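Local coordinates for putative outer membrane protein (LpxR) (Salmonella typhimurium, PDB 3FID) that acts as a lipid A deacylase of the outer membrane, probably removing acyl chains from the lipid anchor of lipopolysaccharide, at residues F176-Y181 with E224-D229; K250-Y255 with N273-E278; P70-G75 with L239-E244. All blocks are in the same frame, centred on the assembly; numbering follows the deposited sequence.

Contact 1 (F176-Y181 with E224-D229). With CXE (pentaethylene glycol monodecyl ether), chain M.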
loop_
_atom_site.group_PDB
_atom_site.type_symbol
_atom_site.label_atom_id
_atom_site.label_comp_id
_atom_site.label_asym_id
_atom_site.label_seq_id
_atom_site.Cartn_x
_atom_site.Cartn_y
_atom_site.Cartn_z
ATOM N N PHE A 176 -12.796 -5.237 -0.089
ATOM C CA PHE A 176 -12.270 -4.732 -1.375
ATOM C C PHE A 176 -12.344 -5.800 -2.460
ATOM O O PHE A 176 -12.069 -6.990 -2.218
ATOM C CB PHE A 176 -10.794 -4.306 -1.273
ATOM C CG PHE A 176 -10.504 -3.336 -0.158
ATOM C CD1 PHE A 176 -10.625 -1.948 -0.354
ATOM C CD2 PHE A 176 -10.106 -3.810 1.084
ATOM C CE1 PHE A 176 -10.338 -1.063 0.689
ATOM C CE2 PHE A 176 -9.803 -2.947 2.112
ATOM C CZ PHE A 176 -9.913 -1.563 1.932
ATOM N N GLN A 177 -12.648 -5.353 -3.669
ATOM C CA GLN A 177 -12.747 -6.245 -4.796
ATOM C C GLN A 177 -12.363 -5.461 -6.037
ATOM O O GLN A 177 -12.927 -4.411 -6.313
ATOM C CB GLN A 177 -14.148 -6.847 -4.896
ATOM C CG GLN A 177 -14.270 -7.907 -5.970
ATOM C CD GLN A 177 -15.276 -8.969 -5.572
ATOM O OE1 GLN A 177 -15.039 -9.766 -4.660
ATOM N NE2 GLN A 177 -16.429 -8.946 -6.218
ATOM N N TYR A 178 -11.333 -5.948 -6.721
ATOM C CA TYR A 178 -10.855 -5.337 -7.958
ATOM C C TYR A 178 -10.030 -6.293 -8.807
ATOM O O TYR A 178 -9.589 -7.348 -8.336
ATOM C CB TYR A 178 -10.097 -4.029 -7.690
ATOM C CG TYR A 178 -8.758 -4.163 -6.983
ATOM C CD1 TYR A 178 -8.619 -3.817 -5.636
ATOM C CD2 TYR A 178 -7.617 -4.622 -7.666
ATOM C CE1 TYR A 178 -7.343 -3.902 -4.985
ATOM C CE2 TYR A 178 -6.391 -4.719 -7.040
ATOM C CZ TYR A 178 -6.258 -4.351 -5.697
ATOM O OH TYR A 178 -5.015 -4.459 -5.080
ATOM N N LEU A 179 -9.855 -5.909 -10.071
ATOM C CA LEU A 179 -8.982 -6.613 -11.000
ATOM C C LEU A 179 -8.008 -5.565 -11.531
ATOM O O LEU A 179 -8.438 -4.517 -12.017
ATOM C CB LEU A 179 -9.783 -7.219 -12.165
ATOM C CG LEU A 179 -8.916 -7.965 -13.202
ATOM C CD1 LEU A 179 -8.273 -9.230 -12.618
ATOM C CD2 LEU A 179 -9.715 -8.302 -14.500
ATOM N N GLY A 180 -6.715 -5.820 -11.390
ATOM C CA GLY A 180 -5.700 -4.865 -11.814
ATOM C C GLY A 180 -4.737 -5.419 -12.870
ATOM O O GLY A 180 -4.504 -6.617 -12.951
ATOM N N TYR A 181 -4.172 -4.521 -13.669
ATOM C CA TYR A 181 -3.155 -4.894 -14.656
ATOM C C TYR A 181 -2.192 -3.738 -14.773
ATOM O O TYR A 181 -2.582 -2.576 -14.713
ATOM C CB TYR A 181 -3.767 -5.213 -16.037
ATOM C CG TYR A 181 -4.819 -4.233 -16.512
ATOM C CD1 TYR A 181 -4.515 -3.217 -17.422
ATOM C CD2 TYR A 181 -6.142 -4.330 -16.038
ATOM C CE1 TYR A 181 -5.519 -2.313 -17.871
ATOM C CE2 TYR A 181 -7.129 -3.440 -16.457
ATOM C CZ TYR A 181 -6.814 -2.441 -17.372
ATOM O OH TYR A 181 -7.834 -1.595 -17.751
ATOM N N GLU A 224 -0.163 0.551 -12.190
ATOM C CA GLU A 224 -1.166 -0.476 -12.315
ATOM C C GLU A 224 -2.530 0.178 -12.446
ATOM O O GLU A 224 -2.869 1.047 -11.676
ATOM C CB GLU A 224 -1.160 -1.405 -11.089
ATOM C CG GLU A 224 -2.261 -2.473 -11.152
ATOM C CD GLU A 224 -2.400 -3.288 -9.867
ATOM O OE1 GLU A 224 -3.090 -2.862 -8.920
ATOM O OE2 GLU A 224 -1.809 -4.380 -9.810
ATOM N N ARG A 225 -3.308 -0.228 -13.437
ATOM C CA ARG A 225 -4.693 0.242 -13.514
ATOM C C ARG A 225 -5.628 -0.765 -12.866
ATOM O O ARG A 225 -5.669 -1.931 -13.276
ATOM C CB ARG A 225 -5.098 0.441 -14.989
ATOM C CG ARG A 225 -6.619 0.685 -15.156
ATOM C CD ARG A 225 -6.875 1.474 -16.437
ATOM N NE ARG A 225 -6.260 2.787 -16.348
ATOM C CZ ARG A 225 -6.284 3.697 -17.310
ATOM N NH1 ARG A 225 -6.907 3.429 -18.454
ATOM N NH2 ARG A 225 -5.687 4.867 -17.134
ATOM N N ARG A 226 -6.444 -0.343 -11.911
ATOM C CA ARG A 226 -7.434 -1.309 -11.436
ATOM C C ARG A 226 -8.876 -0.938 -11.660
ATOM O O ARG A 226 -9.240 0.244 -11.661
ATOM C CB ARG A 226 -7.180 -1.713 -9.991
ATOM C CG ARG A 226 -7.058 -0.567 -9.059
ATOM C CD ARG A 226 -6.442 -1.117 -7.760
ATOM N NE ARG A 226 -6.650 -0.222 -6.640
ATOM C CZ ARG A 226 -5.701 0.521 -6.061
ATOM N NH1 ARG A 226 -6.006 1.274 -5.002
ATOM N NH2 ARG A 226 -4.459 0.504 -6.505
ATOM N N GLU A 227 -9.675 -1.967 -11.924
ATOM C CA GLU A 227 -11.110 -1.816 -12.153
ATOM C C GLU A 227 -11.783 -2.246 -10.867
ATOM O O GLU A 227 -11.696 -3.401 -10.475
ATOM C CB GLU A 227 -11.550 -2.703 -13.306
ATOM C CG GLU A 227 -12.923 -2.384 -13.815
ATOM C CD GLU A 227 -13.002 -1.010 -14.511
ATOM O OE1 GLU A 227 -14.159 -0.602 -14.773
ATOM O OE2 GLU A 227 -11.933 -0.355 -14.768
ATOM N N VAL A 228 -12.427 -1.291 -10.209
ATOM C CA VAL A 228 -12.814 -1.444 -8.812
ATOM C C VAL A 228 -14.304 -1.820 -8.746
ATOM O O VAL A 228 -15.166 -1.112 -9.303
ATOM C CB VAL A 228 -12.531 -0.135 -8.019
ATOM C CG1 VAL A 228 -12.979 -0.275 -6.545
ATOM C CG2 VAL A 228 -11.035 0.230 -8.086
ATOM N N ASP A 229 -14.579 -2.940 -8.091
ATOM C CA ASP A 229 -15.932 -3.388 -7.834
ATOM C C ASP A 229 -16.391 -2.946 -6.441
ATOM O O ASP A 229 -17.519 -2.459 -6.256
ATOM C CB ASP A 229 -16.015 -4.920 -7.951
ATOM C CG ASP A 229 -17.418 -5.446 -7.637
ATOM O OD1 ASP A 229 -17.548 -6.282 -6.710
ATOM O OD2 ASP A 229 -18.393 -4.995 -8.298
HETATM C C1 CXE M . 1.747 -22.431 -16.926
HETATM C C2 CXE M . 0.652 -21.405 -17.138
HETATM C C3 CXE M . 1.212 -20.084 -17.667
HETATM C C4 CXE M . 0.510 -18.870 -17.058
HETATM C C5 CXE M . 0.664 -17.623 -17.927
HETATM C C6 CXE M . 0.364 -16.370 -17.109
HETATM C C7 CXE M . 0.823 -15.070 -17.774
HETATM C C8 CXE M . 0.134 -13.871 -17.116
HETATM C C9 CXE M . 0.841 -12.534 -17.344
HETATM C C10 CXE M . -0.162 -11.441 -17.698
HETATM O O11 CXE M . 0.491 -10.175 -17.779
HETATM C C12 CXE M . -0.043 -9.323 -18.807
HETATM C C13 CXE M . -0.596 -8.006 -18.236
HETATM O O14 CXE M . -0.283 -6.893 -19.083
HETATM C C15 CXE M . -0.640 -5.626 -18.520
HETATM C C16 CXE M . 0.322 -4.517 -18.958
HETATM O O17 CXE M . -0.406 -3.290 -19.115
HETATM C C18 CXE M . 0.227 -2.119 -18.579
HETATM C C19 CXE M . -0.690 -0.900 -18.736
HETATM O O20 CXE M . -1.006 -0.315 -17.463
HETATM C C21 CXE M . -1.990 0.724 -17.514
HETATM C C22 CXE M . -1.322 2.014 -17.055
HETATM O O23 CXE M . -2.240 3.098 -16.949
HETATM C C24 CXE M . -1.599 4.353 -17.164
HETATM C C25 CXE M . -2.347 5.098 -18.248
HETATM O O26 CXE M . -1.620 6.258 -18.611
HETATM O O HOH W 1 -3.047 -4.704 -6.882
#

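Contact 2 (K250-Y255 with N273-E278). With CXE (pentaethylene glycol monodecyl ether), chain L.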
loop_
_atom_site.group_PDB
_atom_site.type_symbol
_atom_site.label_atom_id
_atom_site.label_comp_id
_atom_site.label_asym_id
_atom_site.label_seq_id
_atom_site.Cartn_x
_atom_site.Cartn_y
_atom_site.Cartn_z
ATOM N N LYS A 250 -14.697 3.803 -10.872
ATOM C CA LYS A 250 -14.450 2.405 -11.152
ATOM C C LYS A 250 -13.054 2.123 -11.703
ATOM O O LYS A 250 -12.604 0.993 -11.642
ATOM C CB LYS A 250 -15.542 1.856 -12.073
ATOM C CG LYS A 250 -16.923 2.038 -11.400
ATOM C CD LYS A 250 -17.756 0.793 -11.497
ATOM C CE LYS A 250 -18.802 0.881 -12.601
ATOM N NZ LYS A 250 -20.008 1.626 -12.166
ATOM N N THR A 251 -12.386 3.137 -12.245
ATOM C CA THR A 251 -11.028 2.982 -12.763
ATOM C C THR A 251 -10.065 3.830 -11.953
ATOM O O THR A 251 -10.227 5.061 -11.831
ATOM C CB THR A 251 -10.950 3.329 -14.274
ATOM O OG1 THR A 251 -11.947 2.569 -14.965
ATOM C CG2 THR A 251 -9.619 2.960 -14.812
ATOM N N VAL A 252 -9.069 3.150 -11.371
ATOM C CA VAL A 252 -8.123 3.783 -10.455
ATOM C C VAL A 252 -6.696 3.329 -10.844
ATOM O O VAL A 252 -6.417 2.133 -10.964
ATOM C CB VAL A 252 -8.457 3.428 -8.950
ATOM C CG1 VAL A 252 -7.335 3.900 -8.008
ATOM C CG2 VAL A 252 -9.781 4.051 -8.510
ATOM N N ASP A 253 -5.808 4.292 -11.046
ATOM C CA ASP A 253 -4.410 4.015 -11.380
ATOM C C ASP A 253 -3.545 4.270 -10.173
ATOM O O ASP A 253 -3.779 5.231 -9.427
ATOM C CB ASP A 253 -3.931 4.936 -12.503
ATOM C CG ASP A 253 -4.631 4.670 -13.813
ATOM O OD1 ASP A 253 -5.202 3.578 -13.972
ATOM O OD2 ASP A 253 -4.604 5.571 -14.679
ATOM N N GLU A 254 -2.540 3.415 -9.988
ATOM C CA GLU A 254 -1.551 3.584 -8.915
ATOM C C GLU A 254 -0.125 3.610 -9.478
ATOM O O GLU A 254 0.295 2.674 -10.189
ATOM C CB GLU A 254 -1.670 2.471 -7.869
ATOM C CG GLU A 254 -0.635 2.615 -6.698
ATOM C CD GLU A 254 -0.852 1.606 -5.604
ATOM O OE1 GLU A 254 -2.005 1.444 -5.189
ATOM O OE2 GLU A 254 0.136 1.003 -5.126
ATOM N N TYR A 255 0.604 4.674 -9.163
ATOM C CA TYR A 255 1.988 4.854 -9.607
ATOM C C TYR A 255 2.920 4.666 -8.425
ATOM O O TYR A 255 2.620 5.124 -7.321
ATOM C CB TYR A 255 2.174 6.277 -10.138
ATOM C CG TYR A 255 1.407 6.529 -11.398
ATOM C CD1 TYR A 255 2.041 6.414 -12.635
ATOM C CD2 TYR A 255 0.043 6.892 -11.371
ATOM C CE1 TYR A 255 1.366 6.654 -13.812
ATOM C CE2 TYR A 255 -0.651 7.135 -12.559
ATOM C CZ TYR A 255 0.020 6.997 -13.773
ATOM O OH TYR A 255 -0.618 7.200 -14.986
ATOM N N ASN A 273 4.476 7.381 -4.039
ATOM C CA ASN A 273 3.281 6.771 -4.590
ATOM C C ASN A 273 2.202 7.766 -4.933
ATOM O O ASN A 273 2.101 8.777 -4.280
ATOM C CB ASN A 273 2.743 5.726 -3.609
ATOM C CG ASN A 273 3.833 4.791 -3.124
ATOM O OD1 ASN A 273 4.602 4.261 -3.924
ATOM N ND2 ASN A 273 3.913 4.601 -1.801
ATOM N N LYS A 274 1.426 7.476 -5.984
ATOM C CA LYS A 274 0.236 8.274 -6.285
ATOM C C LYS A 274 -0.928 7.364 -6.643
ATOM O O LYS A 274 -0.789 6.437 -7.445
ATOM C CB LYS A 274 0.473 9.265 -7.432
ATOM C CG LYS A 274 -0.723 10.250 -7.626
ATOM C CD LYS A 274 -0.554 11.153 -8.823
ATOM C CE LYS A 274 -1.203 10.509 -10.066
ATOM N NZ LYS A 274 -1.445 11.549 -11.111
ATOM N N VAL A 275 -2.095 7.659 -6.074
ATOM C CA VAL A 275 -3.294 6.943 -6.448
ATOM C C VAL A 275 -4.245 7.966 -7.106
ATOM O O VAL A 275 -4.463 9.051 -6.537
ATOM C CB VAL A 275 -3.929 6.265 -5.202
ATOM C CG1 VAL A 275 -5.295 5.645 -5.535
ATOM C CG2 VAL A 275 -2.952 5.156 -4.613
ATOM N N THR A 276 -4.755 7.662 -8.294
ATOM C CA THR A 276 -5.689 8.591 -8.949
ATOM C C THR A 276 -7.052 8.626 -8.243
ATOM O O THR A 276 -7.404 7.708 -7.510
ATOM C CB THR A 276 -5.835 8.376 -10.481
ATOM O OG1 THR A 276 -6.504 7.140 -10.752
ATOM C CG2 THR A 276 -4.440 8.405 -11.149
ATOM N N SER A 277 -7.788 9.712 -8.430
ATOM C CA SER A 277 -9.061 9.909 -7.753
ATOM C C SER A 277 -9.891 8.625 -7.583
ATOM O O SER A 277 -10.313 8.001 -8.562
ATOM C CB SER A 277 -9.908 10.952 -8.500
ATOM O OG SER A 277 -11.065 11.258 -7.732
ATOM N N GLU A 278 -10.190 8.273 -6.345
ATOM C CA GLU A 278 -11.034 7.072 -6.088
ATOM C C GLU A 278 -12.553 7.302 -6.059
ATOM O O GLU A 278 -13.333 6.354 -5.919
ATOM C CB GLU A 278 -10.577 6.419 -4.781
ATOM C CG GLU A 278 -9.136 5.898 -4.916
ATOM C CD GLU A 278 -8.737 5.056 -3.717
ATOM O OE1 GLU A 278 -8.523 5.630 -2.655
ATOM O OE2 GLU A 278 -8.655 3.817 -3.854
HETATM C C1 CXE L . 5.095 0.676 -18.922
HETATM C C2 CXE L . 6.274 0.615 -17.965
HETATM C C3 CXE L . 5.875 1.151 -16.599
HETATM C C4 CXE L . 6.561 2.461 -16.242
HETATM C C5 CXE L . 5.530 3.465 -15.726
HETATM C C6 CXE L . 5.979 4.138 -14.429
HETATM C C7 CXE L . 5.410 5.536 -14.334
HETATM C C8 CXE L . 5.824 6.225 -13.057
HETATM C C9 CXE L . 6.046 7.704 -13.313
HETATM C C10 CXE L . 5.086 8.596 -12.527
HETATM O O11 CXE L . 4.857 9.782 -13.285
HETATM C C12 CXE L . 3.915 10.695 -12.716
HETATM C C13 CXE L . 2.467 10.278 -12.962
HETATM O O14 CXE L . 2.094 10.540 -14.318
HETATM C C15 CXE L . 0.687 10.401 -14.542
HETATM O O HOH W 2 -9.148 7.314 -10.921
#

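Contact 3 (P70-G75 with L239-E244)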
loop_
_atom_site.group_PDB
_atom_site.type_symbol
_atom_site.label_atom_id
_atom_site.label_comp_id
_atom_site.label_asym_id
_atom_site.label_seq_id
_atom_site.Cartn_x
_atom_site.Cartn_y
_atom_site.Cartn_z
ATOM N N PRO A 70 -17.250 18.621 12.167
ATOM C CA PRO A 70 -17.714 17.733 13.234
ATOM C C PRO A 70 -18.142 16.364 12.736
ATOM O O PRO A 70 -18.068 15.397 13.496
ATOM C CB PRO A 70 -18.947 18.462 13.822
ATOM C CG PRO A 70 -18.972 19.794 13.237
ATOM C CD PRO A 70 -18.140 19.789 11.982
ATOM N N GLU A 71 -18.622 16.291 11.490
ATOM C CA GLU A 71 -19.081 15.015 10.908
ATOM C C GLU A 71 -18.536 14.831 9.495
ATOM O O GLU A 71 -17.901 15.737 8.941
ATOM C CB GLU A 71 -20.611 14.950 10.886
ATOM C CG GLU A 71 -21.221 15.049 12.263
ATOM C CD GLU A 71 -22.705 15.260 12.230
ATOM O OE1 GLU A 71 -23.416 14.485 12.918
ATOM O OE2 GLU A 71 -23.153 16.191 11.511
ATOM N N ALA A 72 -18.785 13.657 8.924
ATOM C CA ALA A 72 -18.416 13.398 7.536
ATOM C C ALA A 72 -19.087 14.434 6.642
ATOM O O ALA A 72 -20.127 14.993 7.008
ATOM C CB ALA A 72 -18.807 11.991 7.124
ATOM N N VAL A 73 -18.472 14.695 5.492
ATOM C CA VAL A 73 -18.958 15.682 4.521
ATOM C C VAL A 73 -19.378 14.909 3.259
ATOM O O VAL A 73 -18.584 14.155 2.676
ATOM C CB VAL A 73 -17.842 16.726 4.175
ATOM C CG1 VAL A 73 -18.236 17.607 3.008
ATOM C CG2 VAL A 73 -17.529 17.607 5.380
ATOM N N LYS A 74 -20.620 15.086 2.826
ATOM C CA LYS A 74 -21.051 14.484 1.563
ATOM C C LYS A 74 -20.125 14.984 0.467
ATOM O O LYS A 74 -19.827 16.172 0.410
ATOM C CB LYS A 74 -22.487 14.880 1.230
ATOM C CG LYS A 74 -23.110 14.044 0.112
ATOM C CD LYS A 74 -23.479 12.655 0.630
ATOM C CE LYS A 74 -24.173 11.779 -0.459
ATOM N NZ LYS A 74 -24.962 10.604 0.113
ATOM N N GLY A 75 -19.649 14.088 -0.396
ATOM C CA GLY A 75 -18.659 14.510 -1.407
ATOM C C GLY A 75 -17.196 14.253 -1.067
ATOM O O GLY A 75 -16.319 14.421 -1.923
ATOM N N LEU A 239 -21.201 6.329 10.943
ATOM C CA LEU A 239 -21.812 5.962 12.245
ATOM C C LEU A 239 -23.019 6.812 12.664
ATOM O O LEU A 239 -24.031 6.273 13.121
ATOM C CB LEU A 239 -20.770 6.041 13.368
ATOM C CG LEU A 239 -19.837 4.866 13.601
ATOM C CD1 LEU A 239 -18.850 5.251 14.720
ATOM C CD2 LEU A 239 -20.639 3.615 13.989
ATOM N N GLN A 240 -22.891 8.127 12.493
ATOM C CA GLN A 240 -23.858 9.108 12.986
ATOM C C GLN A 240 -24.721 9.751 11.904
ATOM O O GLN A 240 -25.944 9.850 12.067
ATOM C CB GLN A 240 -23.150 10.200 13.750
ATOM C CG GLN A 240 -22.423 9.724 14.980
ATOM C CD GLN A 240 -21.745 10.873 15.639
ATOM O OE1 GLN A 240 -21.456 11.886 15.001
ATOM N NE2 GLN A 240 -21.490 10.744 16.924
ATOM N N THR A 241 -24.114 10.203 10.811
ATOM C CA THR A 241 -24.922 10.739 9.698
ATOM C C THR A 241 -25.552 9.640 8.858
ATOM O O THR A 241 -26.423 9.916 8.026
ATOM C CB THR A 241 -24.134 11.712 8.790
ATOM O OG1 THR A 241 -22.878 11.123 8.399
ATOM C CG2 THR A 241 -23.860 13.015 9.515
ATOM N N LYS A 242 -25.100 8.401 9.038
ATOM C CA LYS A 242 -25.673 7.238 8.331
ATOM C C LYS A 242 -25.749 7.378 6.808
ATOM O O LYS A 242 -26.745 6.999 6.185
ATOM C CB LYS A 242 -27.061 6.880 8.893
ATOM C CG LYS A 242 -27.019 6.435 10.336
ATOM C CD LYS A 242 -28.405 6.091 10.853
ATOM C CE LYS A 242 -28.314 5.611 12.288
ATOM N NZ LYS A 242 -27.620 6.630 13.132
ATOM N N MET A 243 -24.690 7.904 6.201
ATOM C CA MET A 243 -24.695 8.063 4.750
ATOM C C MET A 243 -23.487 7.394 4.131
ATOM O O MET A 243 -22.502 7.130 4.820
ATOM C CB MET A 243 -24.740 9.536 4.354
ATOM C CG MET A 243 -23.615 10.390 4.886
ATOM S SD MET A 243 -23.681 12.051 4.192
ATOM C CE MET A 243 -22.489 12.907 5.216
ATOM N N GLU A 244 -23.599 7.098 2.838
ATOM C CA GLU A 244 -22.450 6.771 2.013
ATOM C C GLU A 244 -22.081 8.096 1.420
ATOM O O GLU A 244 -22.926 8.743 0.810
ATOM C CB GLU A 244 -22.836 5.876 0.861
ATOM C CG GLU A 244 -23.425 4.565 1.191
ATOM C CD GLU A 244 -23.666 3.762 -0.087
ATOM O OE1 GLU A 244 -24.826 3.304 -0.263
ATOM O OE2 GLU A 244 -22.713 3.629 -0.918
#

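Contact 1 (F176-Y181 with E224-D229)
Y181 and R225 meet as a hydrogen-bonded antiparallel pair and then lean together through their side chains. R225 N binds Y181 O at 2.8 Å, and the return bond from Y181 N to R225 O is 3.0 Å. With its CG set between the backbone N and the carbonyl carbon (chi1 45°), the Y181 ring swings over the neighbouring strand, where R225 O lies above the rim of one face. Farther out the two side chains run alongside each other, and Y181 OH comes within 3.5 Å of R225 CD. Ring and guanidinium planes are 71° apart, too steep to stack; R225 NE is taken by D253 in a salt bridge. Detergent lies beside this pair, an ether oxygen at the ring edge and another over one guanidinium face.

Y178 turns to the opposite face of the sheet. R226 CD sits over the middle of its ring, 3.6 Å from the centroid in a CH-pi contact, while the guanidinium beyond continues to a salt bridge with E254. Y178 OH donates to a water at 2.7 Å, and that water in turn donates a hydrogen bond to E224 OE1 at 2.7 Å; the hydroxyl also bonds to L201 N. The bare CA of G180 lets E224 CD pass at 4.1 Å. At the far end, D229 N binds Q177 O at 2.8 Å.

A tyrosine and an arginine beside detergent on one face, with Y178, R226 and E224 in a buried polar network on the other, fit the wall of an outer-membrane beta barrel.

Contact 2 (K250-Y255 with N273-E278)
D253 and T276 join the two arms of a beta hairpin, neighbouring antiparallel strands of the barrel wall, just where the second arm stops being regular strand. T276 N binds D253 O at 2.9 Å, nearly head-on to the carbonyl. The reverse bond is made by a side chain: D253 N donates to T276 OG1 at 2.9 Å with an N-H...O angle of 174°. The hydroxyl thus stands in for a backbone carbonyl, brought there by a chi1 of 69° that holds OG1 between the backbone N and the carbonyl carbon. The same torsion leaves T276 CG2 packed on D253 CB, and near the edge of the Y255 ring.

Farther along, Y255 and K274 form a regular hydrogen-bonded pair, Y255 N reaching K274 O at 2.8 Å. Their side chains point the same way, with K274 CE 4.0 Å from Y255 CD2, and detergent carbon C13 lies over one face of the ring, toward its rim. The other side of the sheet is apolar where V252 CG1 meets V275 CG1 at 3.6 Å; E278 CG packs on V252.

A second shell holds the polar ends. Besides its partner on the strand beyond, E254 has a salt bridge to R256, and K274 NZ is paired with D284, whose carboxylate also takes S277 N.

T276 OG1, already an acceptor from D253 N, uses its own proton on a water at 2.7 Å, and that water donates both of its hydrogens, one to T251 O and one to S277 O.

Contact 3 (P70-G75 with L239-E244)
M243 reaches from one surface loop of the barrel to another, the segment 239-244 lying beside 70-75 without regular secondary structure in either. Both loops belong to the end of the barrel that is probably outside the cell. From CB the methionine chain sets off with CG between the backbone N and the carbonyl carbon (chi1 58°), then stays extended and brings the thioether to segment 70-75. SD arrives against the aliphatic part of K74, 3.6 Å from its CD. The terminal CE reaches the backbone of 70-75: it touches A72 O at 3.6 Å and K74 N at 3.7 Å, with A72 CB a little farther off at 4.2 Å. The methyl therefore rests on the backbone of the other loop as much as on a side chain.

Beside it, T241 turns its methyl, CG2, to the E71 carboxylate, 3.7 Å from CD. Its hydroxyl is engaged elsewhere, bonded to D135 and T238; D135 also receives A72 N and Q240 N, so one carboxylate ties both loops together.

K74 closes the other end. Its chain bends at chi2 (75°) and passes the methionine sulfur on the way to the only hydrogen bond made directly between the two segments: NZ to E244 O, 2.8 Å, approaching almost straight on to the carbonyl oxygen.

In the fold
Contacts 1 and 2 are successive steps round the same barrel wall: strand 215-228 of the first is bonded to strand 251-263 of the second, R226 N to V252 O and V228 N to K250 O. Contact 2 is the more buried, contact 1 partly so, and both combine backbone ladders with a face that meets detergent and an inward polar one; each face has its own salt bridge between the neighbouring strands, R225–D253 on one and R226–E254 on the other. Contact 3 differs in kind. It lies at the surface, its centre about 26 Å from that of contact 1 and about 23 Å from that of contact 2, and joins loops through a thioether and one lysine bond.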